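Local coordinates for protein beta subunit of photoactivated adenylyl cyclase (Beggiatoa sp. PS, PDB 5M2A) that probably makes cyclic AMP from ATP in response to blue light, which a flavin-binding BLUF domain senses for the attached cyclase domain, at residues V42-Q47 and K97-N102; K13-L18 and R73-L78; L167-P172 and L344-L349. One frame throughout, in Å; residues are numbered along the deposited sequence.

How the contacts relate
Contacts 1 and 2 both belong to the flavin-binding BLUF domain and reach the same sheet, their centres 14 Å apart; their segments alternate along the chain, and they touch where Y45 CB packs 4.2 Å from I14 CD1. Both border the flavin: L43 of contact 1 and R73 and H74 of contact 2 line its pocket. Contact 3 opens after both have closed, in the cyclase part, its centre about 52 Å from that of contact 1 and 42 Å from that of contact 2. The side chain of its L167 is about 8 Å from the magnesium ion held at D160, I161 and D204, so the three contacts sample the light-sensing and the catalytic ends of one chain.

Contact 1 (V42-Q47 and K97-N102); sequences VLLYLQ and KTINLN
V42-Q47 and K97-N102 run side by side, their strands parallel, with the strand axes 4.6 Å apart at closest and 15° from perfect alignment. L43 N gives its hydrogen to K97 O and L43 O accepts from I99 N; Y45 repeats the pattern, N to I99 O and O from L101 N, so two residues of one strand hold the other from both their N-H and C=O groups. Y45 buries more surface against the other segment than any other residue here. With its CG between the backbone N and the carbonyl carbon (chi1 56°), the ring swings across to N100, whose CA makes a CH-pi contact 4.0 Å from the ring centroid. The N100 amide lies 20° from the ring plane, with CG 3.3 Å from Y45 CZ, while T98 CG2 meets the ring at its edge, 3.8 Å from Y45 CE1. With an alanine here the N100 CA would probably lose its aromatic face and T98 CG2 the ring edge, and a gap would be likely to open over N100. Beyond the strand, N102 OD1 receives Q47 N on a lone pair at 3.0 Å and Q47 NE2 in a weak bond, and N102 ND2 turns back to N100 OD1. On the face of V42, L44 and I99, L44 CD1 rests 3.8 Å from I99 CD1, and P111, M108 and I112 of the second subunit pack onto this side. L43 and Y45 look the other way, to helix 20-36, and L43 also touches the flavin. The contact thus stands between pocket and dimer partner: the face of V42, L44 and I99 is largely apolar and bears the second subunit, the other bears the helix and chromophore, and the asparagine-glutamine network binds the strand ends where the regular backbone pairing stops.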
loop_
_atom_site.group_PDB
_atom_site.type_symbol
_atom_site.label_atom_id
_atom_site.label_comp_id
_atom_site.label_asym_id
_atom_site.label_seq_id
_atom_site.Cartn_x
_atom_site.Cartn_y
_atom_site.Cartn_z
ATOM N N VAL A 42 19.903 20.967 -14.472
ATOM C CA VAL A 42 18.823 21.941 -14.480
ATOM C C VAL A 42 18.086 21.868 -13.158
ATOM O O VAL A 42 17.957 20.795 -12.555
ATOM C CB VAL A 42 17.827 21.723 -15.646
ATOM C CG1 VAL A 42 18.499 21.957 -16.964
ATOM C CG2 VAL A 42 17.238 20.326 -15.601
ATOM N N LEU A 43 17.600 23.014 -12.702
ATOM C CA LEU A 43 16.784 23.113 -11.498
ATOM C C LEU A 43 15.497 23.828 -11.871
ATOM O O LEU A 43 15.531 24.994 -12.275
ATOM C CB LEU A 43 17.521 23.861 -10.383
ATOM C CG LEU A 43 16.733 24.133 -9.101
ATOM C CD1 LEU A 43 16.357 22.817 -8.422
ATOM C CD2 LEU A 43 17.541 25.034 -8.166
ATOM N N LEU A 44 14.374 23.129 -11.767
ATOM C CA LEU A 44 13.061 23.694 -12.031
ATOM C C LEU A 44 12.276 23.783 -10.729
ATOM O O LEU A 44 12.387 22.915 -9.861
ATOM C CB LEU A 44 12.270 22.843 -13.034
ATOM C CG LEU A 44 12.415 23.103 -14.534
ATOM C CD1 LEU A 44 13.754 22.628 -15.010
ATOM C CD2 LEU A 44 11.305 22.402 -15.297
ATOM N N TYR A 45 11.479 24.837 -10.588
ATOM C CA TYR A 45 10.559 24.864 -9.462
ATOM C C TYR A 45 9.176 25.293 -9.922
ATOM O O TYR A 45 9.023 26.088 -10.854
ATOM C CB TYR A 45 11.059 25.730 -8.292
ATOM C CG TYR A 45 11.402 27.162 -8.592
ATOM C CD1 TYR A 45 12.588 27.493 -9.238
ATOM C CD2 TYR A 45 10.576 28.192 -8.168
ATOM C CE1 TYR A 45 12.918 28.806 -9.488
ATOM C CE2 TYR A 45 10.898 29.510 -8.413
ATOM C CZ TYR A 45 12.074 29.811 -9.070
ATOM O OH TYR A 45 12.400 31.125 -9.314
ATOM N N LEU A 46 8.169 24.723 -9.262
ATOM C CA LEU A 46 6.780 24.880 -9.677
ATOM C C LEU A 46 5.905 24.586 -8.472
ATOM O O LEU A 46 5.915 23.456 -7.975
ATOM C CB LEU A 46 6.443 23.931 -10.835
ATOM C CG LEU A 46 5.042 24.052 -11.442
ATOM C CD1 LEU A 46 4.834 25.436 -12.047
ATOM C CD2 LEU A 46 4.822 22.974 -12.480
ATOM N N GLN A 47 5.176 25.594 -7.998
ATOM C CA GLN A 47 4.170 25.425 -6.947
ATOM C C GLN A 47 4.744 24.676 -5.743
ATOM O O GLN A 47 4.278 23.601 -5.357
ATOM C CB GLN A 47 2.937 24.703 -7.498
ATOM C CG GLN A 47 2.364 25.335 -8.752
ATOM C CD GLN A 47 1.765 26.692 -8.486
ATOM O OE1 GLN A 47 0.896 26.837 -7.625
ATOM N NE2 GLN A 47 2.234 27.702 -9.214
ATOM N N LYS A 97 21.269 25.353 -14.780
ATOM C CA LYS A 97 20.263 26.259 -15.315
ATOM C C LYS A 97 19.033 26.213 -14.419
ATOM O O LYS A 97 18.472 25.138 -14.193
ATOM C CB LYS A 97 19.899 25.876 -16.749
ATOM C CG LYS A 97 18.625 26.513 -17.273
ATOM C CD LYS A 97 18.840 27.958 -17.628
ATOM C CE LYS A 97 19.666 28.082 -18.890
ATOM N NZ LYS A 97 20.056 29.490 -19.165
ATOM N N THR A 98 18.628 27.364 -13.894
ATOM C CA THR A 98 17.446 27.455 -13.043
ATOM C C THR A 98 16.274 27.970 -13.865
ATOM O O THR A 98 16.385 29.002 -14.533
ATOM C CB THR A 98 17.685 28.373 -11.843
ATOM O OG1 THR A 98 18.721 27.822 -11.022
ATOM C CG2 THR A 98 16.401 28.521 -11.017
ATOM N N ILE A 99 15.156 27.259 -13.807
ATOM C CA ILE A 99 13.960 27.605 -14.563
ATOM C C ILE A 99 12.817 27.773 -13.573
ATOM O O ILE A 99 12.440 26.815 -12.887
ATOM C CB ILE A 99 13.626 26.534 -15.611
ATOM C CG1 ILE A 99 14.804 26.345 -16.571
ATOM C CG2 ILE A 99 12.375 26.923 -16.377
ATOM C CD1 ILE A 99 14.592 25.246 -17.584
ATOM N N ASN A 100 12.273 28.986 -13.492
ATOM C CA ASN A 100 11.093 29.252 -12.670
ATOM C C ASN A 100 9.858 29.005 -13.524
ATOM O O ASN A 100 9.399 29.896 -14.246
ATOM C CB ASN A 100 11.106 30.676 -12.128
ATOM C CG ASN A 100 9.917 30.961 -11.234
ATOM O OD1 ASN A 100 9.090 30.081 -10.987
ATOM N ND2 ASN A 100 9.835 32.184 -10.724
ATOM N N LEU A 101 9.307 27.794 -13.433
ATOM C CA LEU A 101 8.159 27.452 -14.258
ATOM C C LEU A 101 6.904 28.223 -13.865
ATOM O O LEU A 101 5.988 28.336 -14.685
ATOM C CB LEU A 101 7.905 25.944 -14.194
ATOM C CG LEU A 101 7.509 25.312 -15.536
ATOM C CD1 LEU A 101 8.565 25.594 -16.585
ATOM C CD2 LEU A 101 7.280 23.811 -15.405
ATOM N N ASN A 102 6.843 28.765 -12.643
ATOM C CA ASN A 102 5.696 29.586 -12.264
ATOM C C ASN A 102 5.584 30.822 -13.149
ATOM O O ASN A 102 4.480 31.229 -13.524
ATOM C CB ASN A 102 5.787 30.016 -10.796
ATOM C CG ASN A 102 5.957 28.853 -9.845
ATOM O OD1 ASN A 102 5.077 27.995 -9.715
ATOM N ND2 ASN A 102 7.086 28.832 -9.146
#

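Contact 2 (K13-L18 and R73-L78); sequences KISGHL and RHTNIL. With FMN (flavin mononucleotide), chain F.
H74, whose CB sits 3.2 Å from K13 O, holds its imidazole between two apolar groups: the flavin methyl C8M lies 3.8 Å above the centre of one face, and I77 CD1 covers the opposite face, nearer the rim. Hydrogen bonds at both ring nitrogens, ND1 with S12 OG and NE2 with I68 O, fix how the ring is turned. The guanidinium of R73 offers an edge to the flavin ribityl chain, with NH2 3.2 Å from FMN O3' and nearly in plane, while the same NH2 forms a salt bridge to D71. Bent at chi3 (-76°) to bring NH2 there, R73 packs its CG 4.1 Å from L18 CD1. R73 and H74 line the BLUF flavin pocket, H74 at the methyl end of the ring system.

The backbones pair briefly as antiparallel strands. K13 and T75 form the hydrogen-bonded pair, N to O both ways, and S15 N reaches R73 O at 2.9 Å. S15 OG is bound to D72 O. This short pairing extends the sheet from strand 5-14 to strand 74-75, just before the chain turns at N76 into strand 77-83; strand 49-55 contributes F50 against I14, L18 and H74, and helix 58-69 backs I77.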
loop_
_atom_site.group_PDB
_atom_site.type_symbol
_atom_site.label_atom_id
_atom_site.label_comp_id
_atom_site.label_asym_id
_atom_site.label_seq_id
_atom_site.Cartn_x
_atom_site.Cartn_y
_atom_site.Cartn_z
ATOM N N LYS A 13 10.215 19.128 -1.710
ATOM C CA LYS A 13 9.304 20.166 -1.256
ATOM C C LYS A 13 10.110 21.355 -0.761
ATOM O O LYS A 13 10.981 21.202 0.099
ATOM C CB LYS A 13 8.394 19.650 -0.138
ATOM C CG LYS A 13 7.367 20.657 0.338
ATOM C CD LYS A 13 6.466 20.059 1.414
ATOM C CE LYS A 13 5.451 21.067 1.914
ATOM N NZ LYS A 13 4.558 20.503 2.970
ATOM N N ILE A 14 9.816 22.532 -1.305
ATOM C CA ILE A 14 10.481 23.751 -0.863
ATOM C C ILE A 14 10.071 24.052 0.572
ATOM O O ILE A 14 8.878 24.105 0.895
ATOM C CB ILE A 14 10.133 24.916 -1.800
ATOM C CG1 ILE A 14 10.395 24.512 -3.253
ATOM C CG2 ILE A 14 10.912 26.156 -1.412
ATOM C CD1 ILE A 14 9.977 25.560 -4.266
ATOM N N SER A 15 11.063 24.252 1.441
ATOM C CA SER A 15 10.798 24.528 2.850
ATOM C C SER A 15 10.191 25.917 3.007
ATOM O O SER A 15 10.821 26.919 2.655
ATOM C CB SER A 15 12.085 24.421 3.663
ATOM O OG SER A 15 12.588 23.097 3.667
ATOM N N GLY A 16 8.976 25.976 3.549
ATOM C CA GLY A 16 8.285 27.238 3.736
ATOM C C GLY A 16 8.109 27.978 2.424
ATOM O O GLY A 16 8.009 27.384 1.345
ATOM N N HIS A 17 8.071 29.304 2.515
ATOM C CA HIS A 17 8.047 30.164 1.341
ATOM C C HIS A 17 9.460 30.679 1.095
ATOM O O HIS A 17 10.053 31.320 1.971
ATOM C CB HIS A 17 7.071 31.327 1.517
ATOM C CG HIS A 17 6.854 32.123 0.267
ATOM N ND1 HIS A 17 7.808 32.973 -0.251
ATOM C CD2 HIS A 17 5.793 32.194 -0.573
ATOM C CE1 HIS A 17 7.344 33.535 -1.353
ATOM N NE2 HIS A 17 6.124 33.080 -1.570
ATOM N N LEU A 18 9.994 30.395 -0.088
ATOM C CA LEU A 18 11.364 30.736 -0.443
ATOM C C LEU A 18 11.355 31.886 -1.442
ATOM O O LEU A 18 10.670 31.818 -2.467
ATOM C CB LEU A 18 12.089 29.522 -1.028
ATOM C CG LEU A 18 13.591 29.404 -0.771
ATOM C CD1 LEU A 18 13.885 29.378 0.724
ATOM C CD2 LEU A 18 14.145 28.159 -1.449
ATOM N N ARG A 73 16.735 24.208 2.896
ATOM C CA ARG A 73 15.750 24.919 2.093
ATOM C C ARG A 73 14.750 24.001 1.406
ATOM O O ARG A 73 13.840 24.495 0.732
ATOM C CB ARG A 73 16.465 25.798 1.057
ATOM C CG ARG A 73 17.149 27.015 1.675
ATOM C CD ARG A 73 18.124 27.692 0.711
ATOM N NE ARG A 73 19.367 26.937 0.575
ATOM C CZ ARG A 73 20.478 27.414 0.022
ATOM N NH1 ARG A 73 20.506 28.653 -0.448
ATOM N NH2 ARG A 73 21.565 26.655 -0.054
ATOM N N HIS A 74 14.877 22.686 1.563
ATOM C CA HIS A 74 13.870 21.790 1.018
ATOM C C HIS A 74 13.797 20.529 1.869
ATOM O O HIS A 74 14.666 20.264 2.706
ATOM C CB HIS A 74 14.138 21.469 -0.464
ATOM C CG HIS A 74 15.431 20.757 -0.718
ATOM N ND1 HIS A 74 15.679 20.077 -1.892
ATOM C CD2 HIS A 74 16.544 20.617 0.039
ATOM C CE1 HIS A 74 16.889 19.549 -1.847
ATOM N NE2 HIS A 74 17.435 19.862 -0.686
ATOM N N THR A 75 12.726 19.767 1.664
ATOM C CA THR A 75 12.423 18.609 2.493
ATOM C C THR A 75 11.654 17.605 1.645
ATOM O O THR A 75 11.326 17.872 0.487
ATOM C CB THR A 75 11.629 19.016 3.738
ATOM O OG1 THR A 75 11.531 17.898 4.632
ATOM C CG2 THR A 75 10.229 19.465 3.345
ATOM N N ASN A 76 11.353 16.446 2.239
ATOM C CA ASN A 76 10.683 15.346 1.538
ATOM C C ASN A 76 11.356 15.076 0.195
ATOM O O ASN A 76 10.730 15.087 -0.869
ATOM C CB ASN A 76 9.189 15.628 1.362
ATOM C CG ASN A 76 8.399 14.385 0.962
ATOM O OD1 ASN A 76 7.313 14.474 0.380
ATOM N ND2 ASN A 76 8.952 13.216 1.266
ATOM N N ILE A 77 12.659 14.835 0.254
ATOM C CA ILE A 77 13.447 14.628 -0.956
ATOM C C ILE A 77 13.312 13.182 -1.410
ATOM O O ILE A 77 13.515 12.246 -0.627
ATOM C CB ILE A 77 14.917 14.999 -0.709
ATOM C CG1 ILE A 77 15.018 16.458 -0.254
ATOM C CG2 ILE A 77 15.742 14.745 -1.968
ATOM C CD1 ILE A 77 16.353 16.807 0.374
ATOM N N LEU A 78 12.971 12.992 -2.683
ATOM C CA LEU A 78 12.868 11.659 -3.266
ATOM C C LEU A 78 13.628 11.653 -4.582
ATOM O O LEU A 78 13.252 12.356 -5.528
ATOM C CB LEU A 78 11.411 11.241 -3.470
ATOM C CG LEU A 78 11.221 9.907 -4.199
ATOM C CD1 LEU A 78 11.852 8.768 -3.422
ATOM C CD2 LEU A 78 9.750 9.617 -4.464
HETATM N N1 FMN F . 24.826 23.278 -4.608
HETATM C C2 FMN F . 25.691 22.981 -5.643
HETATM O O2 FMN F . 26.898 23.143 -5.500
HETATM N N3 FMN F . 25.211 22.486 -6.838
HETATM C C4 FMN F . 23.855 22.293 -7.003
HETATM O O4 FMN F . 23.418 21.856 -8.067
HETATM C C4A FMN F . 22.982 22.591 -5.970
HETATM N N5 FMN F . 21.635 22.395 -6.154
HETATM C C5A FMN F . 20.761 22.684 -5.139
HETATM C C6 FMN F . 19.406 22.479 -5.339
HETATM C C7 FMN F . 18.508 22.768 -4.323
HETATM C C7M FMN F . 17.047 22.539 -4.565
HETATM C C8 FMN F . 18.971 23.265 -3.107
HETATM C C8M FMN F . 18.012 23.581 -2.001
HETATM C C9 FMN F . 20.334 23.470 -2.907
HETATM C C9A FMN F . 21.233 23.177 -3.925
HETATM N N10 FMN F . 22.585 23.375 -3.734
HETATM C C10 FMN F . 23.466 23.086 -4.761
HETATM C "C1'" FMN F . 23.067 23.930 -2.420
HETATM C "C2'" FMN F . 23.897 22.959 -1.591
HETATM O "O2'" FMN F . 23.039 22.201 -0.770
HETATM C "C3'" FMN F . 24.855 23.759 -0.720
HETATM O "O3'" FMN F . 24.135 24.791 -0.076
HETATM C "C4'" FMN F . 25.961 24.373 -1.572
HETATM O "O4'" FMN F . 26.660 23.350 -2.245
HETATM C "C5'" FMN F . 26.944 25.170 -0.722
HETATM O "O5'" FMN F . 27.528 24.305 0.226
HETATM P P FMN F . 28.786 24.780 1.105
HETATM O O1P FMN F . 30.027 24.653 0.254
HETATM O O2P FMN F . 28.593 26.223 1.519
HETATM O O3P FMN F . 28.897 23.898 2.329
#

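Contact 3 (L167-P172 and L344-L349); sequences LTEKLP and LIRQTL
The last turn of helix 164-170 lies against the C-terminal helix 338-349, with CA atoms 7.8 Å apart at L167 and I345 and 6.2 Å at K170 and L349. L349 is the main apolar piece, inserted among three residues of the other segment: its CB lies 3.6 Å from K170 CB, its CD1 lies 3.8 Å from L167 CD2, and its CD2 meets L171 CD2 at 3.7 Å. L167 CD2 also touches I345 CG2, so this one methyl bridges two successive turns of the C-terminal helix. Helix 164-170 belongs to the nucleotide cyclase catalytic domain, where it directly follows strand 150-161, the strand that brings D160 and I161 to the magnesium; the side chain of L167 is about 8 Å from that ion. At the margin E169, fully extended from a CG anti to its own N (chi1 -179°), reaches R346 in a salt bridge. R346 NH2 meets E169 OE1 at 2.9 Å in a nearly straight bond lying in the guanidinium plane, and NH1 adds a weak second one to the same oxygen; carboxylate and guanidinium planes stand 73° apart. K170 crosses R346 at about a right angle, CE 3.4 Å from R346 NH1, and sends its NZ to a salt bridge with E350, whose carboxylate also forms a long, weak ion pair with R346.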
loop_
_atom_site.group_PDB
_atom_site.type_symbol
_atom_site.label_atom_id
_atom_site.label_comp_id
_atom_site.label_asym_id
_atom_site.label_seq_id
_atom_site.Cartn_x
_atom_site.Cartn_y
_atom_site.Cartn_z
ATOM N N LEU A 167 -13.678 -0.301 21.774
ATOM C CA LEU A 167 -13.626 1.068 21.276
ATOM C C LEU A 167 -14.489 1.242 20.032
ATOM O O LEU A 167 -15.235 2.223 19.919
ATOM C CB LEU A 167 -12.177 1.455 20.983
ATOM C CG LEU A 167 -11.273 1.406 22.216
ATOM C CD1 LEU A 167 -9.818 1.528 21.814
ATOM C CD2 LEU A 167 -11.643 2.495 23.217
ATOM N N THR A 168 -14.408 0.297 19.089
ATOM C CA THR A 168 -15.223 0.406 17.880
ATOM C C THR A 168 -16.698 0.199 18.177
ATOM O O THR A 168 -17.553 0.766 17.486
ATOM C CB THR A 168 -14.767 -0.596 16.818
ATOM O OG1 THR A 168 -14.790 -1.925 17.355
ATOM C CG2 THR A 168 -13.376 -0.258 16.350
ATOM N N GLU A 169 -17.018 -0.601 19.193
ATOM C CA GLU A 169 -18.416 -0.819 19.544
ATOM C C GLU A 169 -19.044 0.403 20.199
ATOM O O GLU A 169 -20.232 0.671 19.989
ATOM C CB GLU A 169 -18.548 -2.027 20.474
ATOM C CG GLU A 169 -19.988 -2.334 20.866
ATOM C CD GLU A 169 -20.110 -3.505 21.820
ATOM O OE1 GLU A 169 -19.131 -3.802 22.537
ATOM O OE2 GLU A 169 -21.188 -4.133 21.853
ATOM N N LYS A 170 -18.279 1.154 20.988
ATOM C CA LYS A 170 -18.841 2.235 21.786
ATOM C C LYS A 170 -18.568 3.631 21.233
ATOM O O LYS A 170 -19.261 4.575 21.627
ATOM C CB LYS A 170 -18.307 2.154 23.222
ATOM C CG LYS A 170 -18.666 0.862 23.957
ATOM C CD LYS A 170 -20.115 0.482 23.712
ATOM C CE LYS A 170 -20.616 -0.539 24.720
ATOM N NZ LYS A 170 -21.225 0.111 25.920
ATOM N N LEU A 171 -17.589 3.795 20.347
ATOM C CA LEU A 171 -17.287 5.160 19.932
ATOM C C LEU A 171 -17.896 5.466 18.568
ATOM O O LEU A 171 -18.056 4.566 17.742
ATOM C CB LEU A 171 -15.773 5.366 19.854
ATOM C CG LEU A 171 -15.031 5.415 21.187
ATOM C CD1 LEU A 171 -13.543 5.447 20.911
ATOM C CD2 LEU A 171 -15.480 6.635 21.985
ATOM N N PRO A 172 -18.268 6.716 18.296
ATOM C CA PRO A 172 -18.690 7.073 16.938
ATOM C C PRO A 172 -17.523 6.951 15.969
ATOM O O PRO A 172 -16.359 7.097 16.339
ATOM C CB PRO A 172 -19.157 8.525 17.065
ATOM C CG PRO A 172 -18.526 9.031 18.333
ATOM C CD PRO A 172 -18.409 7.840 19.239
ATOM N N LEU A 344 -12.328 -1.241 32.573
ATOM C CA LEU A 344 -12.365 0.207 32.728
ATOM C C LEU A 344 -12.694 0.891 31.406
ATOM O O LEU A 344 -13.452 1.864 31.371
ATOM C CB LEU A 344 -11.022 0.705 33.259
ATOM C CG LEU A 344 -10.839 2.223 33.317
ATOM C CD1 LEU A 344 -11.591 2.790 34.517
ATOM C CD2 LEU A 344 -9.371 2.585 33.369
ATOM N N ILE A 345 -12.129 0.398 30.307
ATOM C CA ILE A 345 -12.425 0.975 28.998
ATOM C C ILE A 345 -13.916 0.864 28.693
ATOM O O ILE A 345 -14.576 1.856 28.356
ATOM C CB ILE A 345 -11.548 0.306 27.924
ATOM C CG1 ILE A 345 -10.089 0.697 28.178
ATOM C CG2 ILE A 345 -12.007 0.684 26.530
ATOM C CD1 ILE A 345 -9.063 0.027 27.260
ATOM N N ARG A 346 -14.486 -0.327 28.876
ATOM C CA ARG A 346 -15.913 -0.499 28.635
ATOM C C ARG A 346 -16.744 0.368 29.579
ATOM O O ARG A 346 -17.702 1.021 29.153
ATOM C CB ARG A 346 -16.295 -1.973 28.770
ATOM C CG ARG A 346 -17.792 -2.226 28.693
ATOM C CD ARG A 346 -18.094 -3.698 28.475
ATOM N NE ARG A 346 -17.563 -4.167 27.198
ATOM C CZ ARG A 346 -18.189 -4.030 26.035
ATOM N NH1 ARG A 346 -19.372 -3.435 25.983
ATOM N NH2 ARG A 346 -17.629 -4.485 24.922
ATOM N N GLN A 347 -16.380 0.407 30.861
ATOM C CA GLN A 347 -17.156 1.188 31.818
ATOM C C GLN A 347 -17.006 2.687 31.568
ATOM O O GLN A 347 -17.960 3.451 31.754
ATOM C CB GLN A 347 -16.748 0.824 33.246
ATOM C CG GLN A 347 -17.245 -0.546 33.679
ATOM C CD GLN A 347 -16.900 -0.871 35.121
ATOM O OE1 GLN A 347 -15.809 -0.558 35.598
ATOM N NE2 GLN A 347 -17.832 -1.501 35.823
ATOM N N THR A 348 -15.816 3.132 31.155
ATOM C CA THR A 348 -15.643 4.538 30.801
ATOM C C THR A 348 -16.553 4.923 29.639
ATOM O O THR A 348 -17.140 6.012 29.625
ATOM C CB THR A 348 -14.180 4.821 30.452
ATOM O OG1 THR A 348 -13.359 4.582 31.601
ATOM C CG2 THR A 348 -14.000 6.264 30.003
ATOM N N LEU A 349 -16.692 4.028 28.661
ATOM C CA LEU A 349 -17.504 4.292 27.479
ATOM C C LEU A 349 -18.980 3.988 27.683
ATOM O O LEU A 349 -19.782 4.300 26.799
ATOM C CB LEU A 349 -16.977 3.483 26.294
ATOM C CG LEU A 349 -15.560 3.837 25.836
ATOM C CD1 LEU A 349 -15.107 2.901 24.729
ATOM C CD2 LEU A 349 -15.515 5.281 25.378
#